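Local coordinates for pollen-specific leucine-rich repeat extensin-like protein 1 (Arabidopsis thaliana, PDB 6TME) that probably binds peptide and protein ligands at the cell wall of pollen through its leucine-rich repeat domain, which a cell-wall-anchoring extensin-like region follows, at residues V260-L274 with N283-T295. Sequence-based numbering, arbitrary orientation.
With NAG (2-acetamido-2-deoxy-beta-D-glucopyranose), chain E.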
loop_
_atom_site.group_PDB
_atom_site.type_symbol
_atom_site.label_atom_id
_atom_site.label_comp_id
_atom_site.label_asym_id
_atom_site.label_seq_id
_atom_site.Cartn_x
_atom_site.Cartn_y
_atom_site.Cartn_z
ATOM N N VAL A 260 1.779 -14.845 -4.534
ATOM C CA VAL A 260 1.024 -14.075 -3.549
ATOM C C VAL A 260 1.055 -14.767 -2.188
ATOM O O VAL A 260 0.813 -15.972 -2.080
ATOM C CB VAL A 260 -0.417 -13.877 -4.044
ATOM C CG1 VAL A 260 -1.372 -13.693 -2.882
ATOM C CG2 VAL A 260 -0.479 -12.679 -4.988
ATOM N N THR A 261 1.338 -14.001 -1.133
ATOM C CA THR A 261 1.207 -14.487 0.235
ATOM C C THR A 261 0.007 -13.916 0.976
ATOM O O THR A 261 -0.406 -14.485 1.998
ATOM C CB THR A 261 2.460 -14.144 1.058
ATOM O OG1 THR A 261 2.650 -12.720 1.079
ATOM C CG2 THR A 261 3.682 -14.826 0.483
ATOM N N VAL A 262 -0.523 -12.784 0.518
ATOM C CA VAL A 262 -1.578 -12.064 1.208
ATOM C C VAL A 262 -2.563 -11.634 0.140
ATOM O O VAL A 262 -2.236 -10.792 -0.705
ATOM C CB VAL A 262 -1.078 -10.827 1.975
ATOM C CG1 VAL A 262 -2.291 -10.074 2.528
ATOM C CG2 VAL A 262 -0.108 -11.195 3.093
ATOM N N PHE A 263 -3.768 -12.186 0.185
ATOM C CA PHE A 263 -4.842 -11.772 -0.710
ATOM C C PHE A 263 -6.069 -11.483 0.149
ATOM O O PHE A 263 -6.729 -12.405 0.643
ATOM C CB PHE A 263 -5.140 -12.835 -1.778
ATOM C CG PHE A 263 -6.040 -12.321 -2.871
ATOM C CD1 PHE A 263 -7.407 -12.258 -2.682
ATOM C CD2 PHE A 263 -5.511 -11.829 -4.049
ATOM C CE1 PHE A 263 -8.228 -11.739 -3.662
ATOM C CE2 PHE A 263 -6.329 -11.302 -5.029
ATOM C CZ PHE A 263 -7.684 -11.262 -4.840
ATOM N N ASP A 264 -6.390 -10.211 0.317
ATOM C CA ASP A 264 -7.484 -9.798 1.189
ATOM C C ASP A 264 -8.501 -9.006 0.366
ATOM O O ASP A 264 -8.212 -7.894 -0.088
ATOM C CB ASP A 264 -6.946 -8.997 2.376
ATOM C CG ASP A 264 -7.971 -8.853 3.503
ATOM O OD1 ASP A 264 -9.178 -8.688 3.200
ATOM O OD2 ASP A 264 -7.566 -8.890 4.689
ATOM N N ALA A 265 -9.684 -9.590 0.162
ATOM C CA ALA A 265 -10.757 -8.984 -0.616
ATOM C C ALA A 265 -11.968 -8.668 0.250
ATOM O O ALA A 265 -13.077 -8.499 -0.273
ATOM C CB ALA A 265 -11.162 -9.890 -1.780
ATOM N N SER A 266 -11.764 -8.521 1.553
ATOM C CA SER A 266 -12.893 -8.530 2.465
ATOM C C SER A 266 -13.620 -7.185 2.470
ATOM O O SER A 266 -13.075 -6.136 2.086
ATOM C CB SER A 266 -12.445 -8.900 3.885
ATOM O OG SER A 266 -11.622 -7.901 4.454
ATOM N N SER A 267 -14.882 -7.240 2.910
ATOM C CA SER A 267 -15.712 -6.054 3.100
ATOM C C SER A 267 -15.930 -5.334 1.776
ATOM O O SER A 267 -15.724 -4.122 1.655
ATOM C CB SER A 267 -15.108 -5.119 4.150
ATOM O OG SER A 267 -15.093 -5.789 5.385
ATOM N N ASN A 268 -16.310 -6.110 0.763
ATOM C CA ASN A 268 -16.720 -5.555 -0.513
ATOM C C ASN A 268 -18.113 -6.091 -0.814
ATOM O O ASN A 268 -18.911 -6.281 0.108
ATOM C CB ASN A 268 -15.688 -5.898 -1.594
ATOM C CG ASN A 268 -14.499 -4.902 -1.599
ATOM O OD1 ASN A 268 -14.612 -3.800 -2.114
ATOM N ND2 ASN A 268 -13.386 -5.284 -0.975
ATOM N N GLY A 269 -18.415 -6.348 -2.084
ATOM C CA GLY A 269 -19.718 -6.832 -2.469
ATOM C C GLY A 269 -19.579 -7.874 -3.555
ATOM O O GLY A 269 -20.373 -7.907 -4.501
ATOM N N PHE A 270 -18.562 -8.721 -3.443
ATOM C CA PHE A 270 -18.369 -9.751 -4.449
ATOM C C PHE A 270 -19.472 -10.806 -4.374
ATOM O O PHE A 270 -20.077 -11.040 -3.326
ATOM C CB PHE A 270 -17.005 -10.396 -4.284
ATOM C CG PHE A 270 -15.865 -9.452 -4.501
ATOM C CD1 PHE A 270 -15.597 -8.939 -5.771
ATOM C CD2 PHE A 270 -15.050 -9.078 -3.442
ATOM C CE1 PHE A 270 -14.544 -8.071 -5.970
ATOM C CE2 PHE A 270 -13.996 -8.207 -3.640
ATOM C CZ PHE A 270 -13.738 -7.701 -4.901
ATOM N N VAL A 271 -19.733 -11.432 -5.515
ATOM C CA VAL A 271 -20.765 -12.440 -5.665
ATOM C C VAL A 271 -20.160 -13.635 -6.386
ATOM O O VAL A 271 -18.987 -13.638 -6.753
ATOM C CB VAL A 271 -21.994 -11.913 -6.434
ATOM C CG1 VAL A 271 -22.726 -10.845 -5.629
ATOM C CG2 VAL A 271 -21.554 -11.365 -7.785
ATOM N N GLY A 272 -20.980 -14.654 -6.595
ATOM C CA GLY A 272 -20.494 -15.852 -7.228
ATOM C C GLY A 272 -19.815 -16.797 -6.259
ATOM O O GLY A 272 -19.842 -16.649 -5.029
ATOM N N SER A 273 -19.202 -17.804 -6.848
ATOM C CA SER A 273 -18.425 -18.787 -6.117
ATOM C C SER A 273 -16.951 -18.434 -6.182
ATOM O O SER A 273 -16.493 -17.726 -7.079
ATOM C CB SER A 273 -18.648 -20.193 -6.681
ATOM O OG SER A 273 -20.025 -20.439 -6.864
ATOM N N LEU A 274 -16.218 -18.911 -5.197
ATOM C CA LEU A 274 -14.775 -18.839 -5.279
ATOM C C LEU A 274 -14.343 -19.596 -6.522
ATOM O O LEU A 274 -14.842 -20.700 -6.769
ATOM C CB LEU A 274 -14.120 -19.437 -4.036
ATOM C CG LEU A 274 -14.510 -18.692 -2.772
ATOM C CD1 LEU A 274 -13.763 -19.223 -1.556
ATOM C CD2 LEU A 274 -14.271 -17.193 -2.967
ATOM N N ASN A 283 1.493 -20.039 -2.801
ATOM C CA ASN A 283 2.228 -19.381 -1.726
ATOM C C ASN A 283 1.347 -18.628 -0.740
ATOM O O ASN A 283 1.883 -18.060 0.217
ATOM C CB ASN A 283 3.265 -18.398 -2.294
ATOM C CG ASN A 283 4.612 -19.054 -2.560
ATOM O OD1 ASN A 283 5.361 -19.378 -1.629
ATOM N ND2 ASN A 283 4.916 -19.279 -3.837
ATOM N N VAL A 284 0.028 -18.586 -0.943
ATOM C CA VAL A 284 -0.789 -17.685 -0.148
ATOM C C VAL A 284 -0.754 -18.126 1.303
ATOM O O VAL A 284 -0.811 -19.323 1.613
ATOM C CB VAL A 284 -2.220 -17.588 -0.696
ATOM C CG1 VAL A 284 -3.072 -18.770 -0.299
ATOM C CG2 VAL A 284 -2.855 -16.270 -0.220
ATOM N N GLU A 285 -0.562 -17.164 2.198
ATOM C CA GLU A 285 -0.536 -17.434 3.624
ATOM C C GLU A 285 -1.755 -16.883 4.336
ATOM O O GLU A 285 -2.342 -17.563 5.192
ATOM C CB GLU A 285 0.736 -16.849 4.243
ATOM C CG GLU A 285 1.988 -17.618 3.859
ATOM C CD GLU A 285 3.266 -16.852 4.171
ATOM O OE1 GLU A 285 3.216 -15.905 4.990
ATOM O OE2 GLU A 285 4.315 -17.180 3.572
ATOM N N GLN A 286 -2.147 -15.671 3.966
ATOM C CA GLN A 286 -3.303 -14.975 4.509
ATOM C C GLN A 286 -4.276 -14.776 3.363
ATOM O O GLN A 286 -3.909 -14.213 2.327
ATOM C CB GLN A 286 -2.897 -13.625 5.118
ATOM C CG GLN A 286 -1.830 -13.708 6.205
ATOM C CD GLN A 286 -2.392 -14.178 7.540
ATOM O OE1 GLN A 286 -3.536 -13.867 7.908
ATOM N NE2 GLN A 286 -1.589 -14.919 8.274
ATOM N N MET A 287 -5.496 -15.267 3.529
ATOM C CA MET A 287 -6.531 -15.124 2.514
ATOM C C MET A 287 -7.833 -14.806 3.234
ATOM O O MET A 287 -8.269 -15.577 4.093
ATOM C CB MET A 287 -6.664 -16.387 1.655
ATOM C CG MET A 287 -7.405 -16.118 0.334
ATOM S SD MET A 287 -7.048 -17.286 -1.001
ATOM C CE MET A 287 -7.600 -18.817 -0.288
ATOM N N ASP A 288 -8.426 -13.665 2.901
ATOM C CA ASP A 288 -9.586 -13.119 3.604
ATOM C C ASP A 288 -10.637 -12.738 2.572
ATOM O O ASP A 288 -10.432 -11.799 1.795
ATOM C CB ASP A 288 -9.203 -11.889 4.446
ATOM C CG ASP A 288 -10.360 -11.396 5.347
ATOM O OD1 ASP A 288 -11.511 -11.837 5.183
ATOM O OD2 ASP A 288 -10.121 -10.560 6.236
ATOM N N PHE A 289 -11.764 -13.446 2.567
ATOM C CA PHE A 289 -12.900 -13.070 1.731
ATOM C C PHE A 289 -14.098 -12.648 2.557
ATOM O O PHE A 289 -15.210 -12.571 2.015
ATOM C CB PHE A 289 -13.321 -14.214 0.806
ATOM C CG PHE A 289 -12.272 -14.628 -0.174
ATOM C CD1 PHE A 289 -11.793 -13.743 -1.105
ATOM C CD2 PHE A 289 -11.799 -15.911 -0.186
ATOM C CE1 PHE A 289 -10.842 -14.132 -2.012
ATOM C CE2 PHE A 289 -10.859 -16.308 -1.101
ATOM C CZ PHE A 289 -10.372 -15.421 -2.000
ATOM N N SER A 290 -13.911 -12.398 3.856
ATOM C CA SER A 290 -15.053 -12.113 4.720
ATOM C C SER A 290 -15.848 -10.900 4.215
ATOM O O SER A 290 -15.345 -10.050 3.469
ATOM C CB SER A 290 -14.592 -11.890 6.165
ATOM O OG SER A 290 -13.963 -10.635 6.307
ATOM N N TYR A 291 -17.117 -10.846 4.621
ATOM C CA TYR A 291 -17.999 -9.693 4.400
ATOM C C TYR A 291 -18.172 -9.403 2.914
ATOM O O TYR A 291 -17.852 -8.322 2.412
ATOM C CB TYR A 291 -17.486 -8.455 5.128
ATOM C CG TYR A 291 -17.610 -8.544 6.612
ATOM C CD1 TYR A 291 -18.809 -8.222 7.240
ATOM C CD2 TYR A 291 -16.522 -8.935 7.395
ATOM C CE1 TYR A 291 -18.936 -8.312 8.602
ATOM C CE2 TYR A 291 -16.634 -9.028 8.764
ATOM C CZ TYR A 291 -17.848 -8.715 9.365
ATOM O OH TYR A 291 -17.980 -8.789 10.735
ATOM N N ASN A 292 -18.679 -10.403 2.212
ATOM C CA ASN A 292 -19.008 -10.268 0.807
ATOM C C ASN A 292 -20.358 -10.937 0.597
ATOM O O ASN A 292 -21.132 -11.117 1.541
ATOM C CB ASN A 292 -17.859 -10.844 -0.027
ATOM C CG ASN A 292 -16.760 -9.832 -0.242
ATOM O OD1 ASN A 292 -16.973 -8.811 -0.892
ATOM N ND2 ASN A 292 -15.585 -10.096 0.316
ATOM N N LYS A 293 -20.646 -11.323 -0.639
ATOM C CA LYS A 293 -21.878 -12.037 -0.944
ATOM C C LYS A 293 -21.572 -13.319 -1.697
ATOM O O LYS A 293 -22.331 -13.738 -2.575
ATOM C CB LYS A 293 -22.844 -11.157 -1.737
ATOM C CG LYS A 293 -23.711 -10.314 -0.842
ATOM C CD LYS A 293 -23.525 -8.835 -1.072
ATOM C CE LYS A 293 -24.025 -8.413 -2.425
ATOM N NZ LYS A 293 -23.963 -6.933 -2.548
ATOM N N PHE A 294 -20.453 -13.962 -1.367
ATOM C CA PHE A 294 -20.108 -15.212 -2.028
ATOM C C PHE A 294 -21.102 -16.305 -1.674
ATOM O O PHE A 294 -21.660 -16.351 -0.569
ATOM C CB PHE A 294 -18.724 -15.696 -1.628
ATOM C CG PHE A 294 -17.618 -14.808 -2.072
ATOM C CD1 PHE A 294 -17.301 -14.687 -3.419
ATOM C CD2 PHE A 294 -16.868 -14.108 -1.134
ATOM C CE1 PHE A 294 -16.259 -13.864 -3.833
ATOM C CE2 PHE A 294 -15.833 -13.278 -1.544
ATOM C CZ PHE A 294 -15.522 -13.162 -2.895
ATOM N N THR A 295 -21.271 -17.226 -2.611
ATOM C CA THR A 295 -22.154 -18.365 -2.435
ATOM C C THR A 295 -21.412 -19.633 -2.821
ATOM O O THR A 295 -20.343 -19.597 -3.440
ATOM C CB THR A 295 -23.431 -18.220 -3.270
ATOM O OG1 THR A 295 -23.084 -17.956 -4.635
ATOM C CG2 THR A 295 -24.280 -17.070 -2.740
HETATM C C1 NAG E . -6.688 -14.014 10.548
HETATM C C2 NAG E . -6.009 -13.215 11.656
HETATM C C3 NAG E . -7.026 -12.317 12.360
HETATM C C4 NAG E . -7.684 -11.392 11.347
HETATM C C5 NAG E . -8.335 -12.208 10.232
HETATM C C6 NAG E . -8.804 -11.341 9.086
HETATM C C7 NAG E . -4.065 -14.478 12.488
HETATM C C8 NAG E . -3.543 -15.367 13.574
HETATM N N2 NAG E . -5.341 -14.086 12.613
HETATM O O3 NAG E . -6.361 -11.529 13.342
HETATM O O4 NAG E . -8.619 -10.517 11.973
HETATM O O5 NAG E . -7.382 -13.120 9.662
HETATM O O6 NAG E . -7.695 -10.856 8.336
HETATM O O7 NAG E . -3.367 -14.138 11.533
HETATM O O HOH W 1 0.397 -17.722 -3.952
HETATM O O HOH W 2 -22.772 -6.291 -4.534
HETATM O O HOH W 3 -23.676 -15.180 -5.139
HETATM O O HOH W 4 -17.441 -21.190 -3.625
#
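V262, F263 and D264 run parallel to Q286, M287 and D288, two successive coils of the leucine-rich repeat solenoid hydrogen-bonding strand to strand. F263 N binds Q286 O and F263 O takes D288 N; A265 N continues to D288 O (2.8 Å), while T261 O accepts from both E285 N and Q286 N. Lower down, K293 N binds F270 O (2.8 Å), F270 CB touches F294 CZ, and G272, where a side chain would jam against the preceding carbonyl, offers its O to T295 N (2.9 Å).

N292, the consensus asparagine of the repeat, bonds to the backbone of both coils. Its ND2 reaches A265 O (3.0 Å) and F289 O, both lying in the amide plane, and OD1 receives F270 N (166° at the hydrogen). Asparagine suits because one planar group donates and accepts; a leucine here would probably cost turn 265-270 its tie to this coil, A265 O and F270 N losing their mates. N268, its counterpart, bonds F241 O and L246 N.

Aspartate suits the two Asx turns: D264 OD1 takes the N and OG of S266, D288 OD1 those of S290. With both CG atoms anti to N (chi1 -165° and -172°), the carboxylates stand side by side, OD2 to OD2 3.4 Å. An aromatic side chain on another protein's chain hydrogen-bonds D264 OD2, and the sugar O6 weakly D288 OD2, probably tempering the like charges.

Phenylalanines fill the interior, F263 CE1 meeting F289 CE1 (3.9 Å). L274 CD2 sits in the corner between F289 and F294, making CH-pi contacts over one face of each; leucine's branched end can meet both.

On its other edge strand 262-264 bonds to strand 238-240; strand 310-312 follows 286-288, F289 packing on F311, and L274 and F294 rest on F318 of strand 317-321.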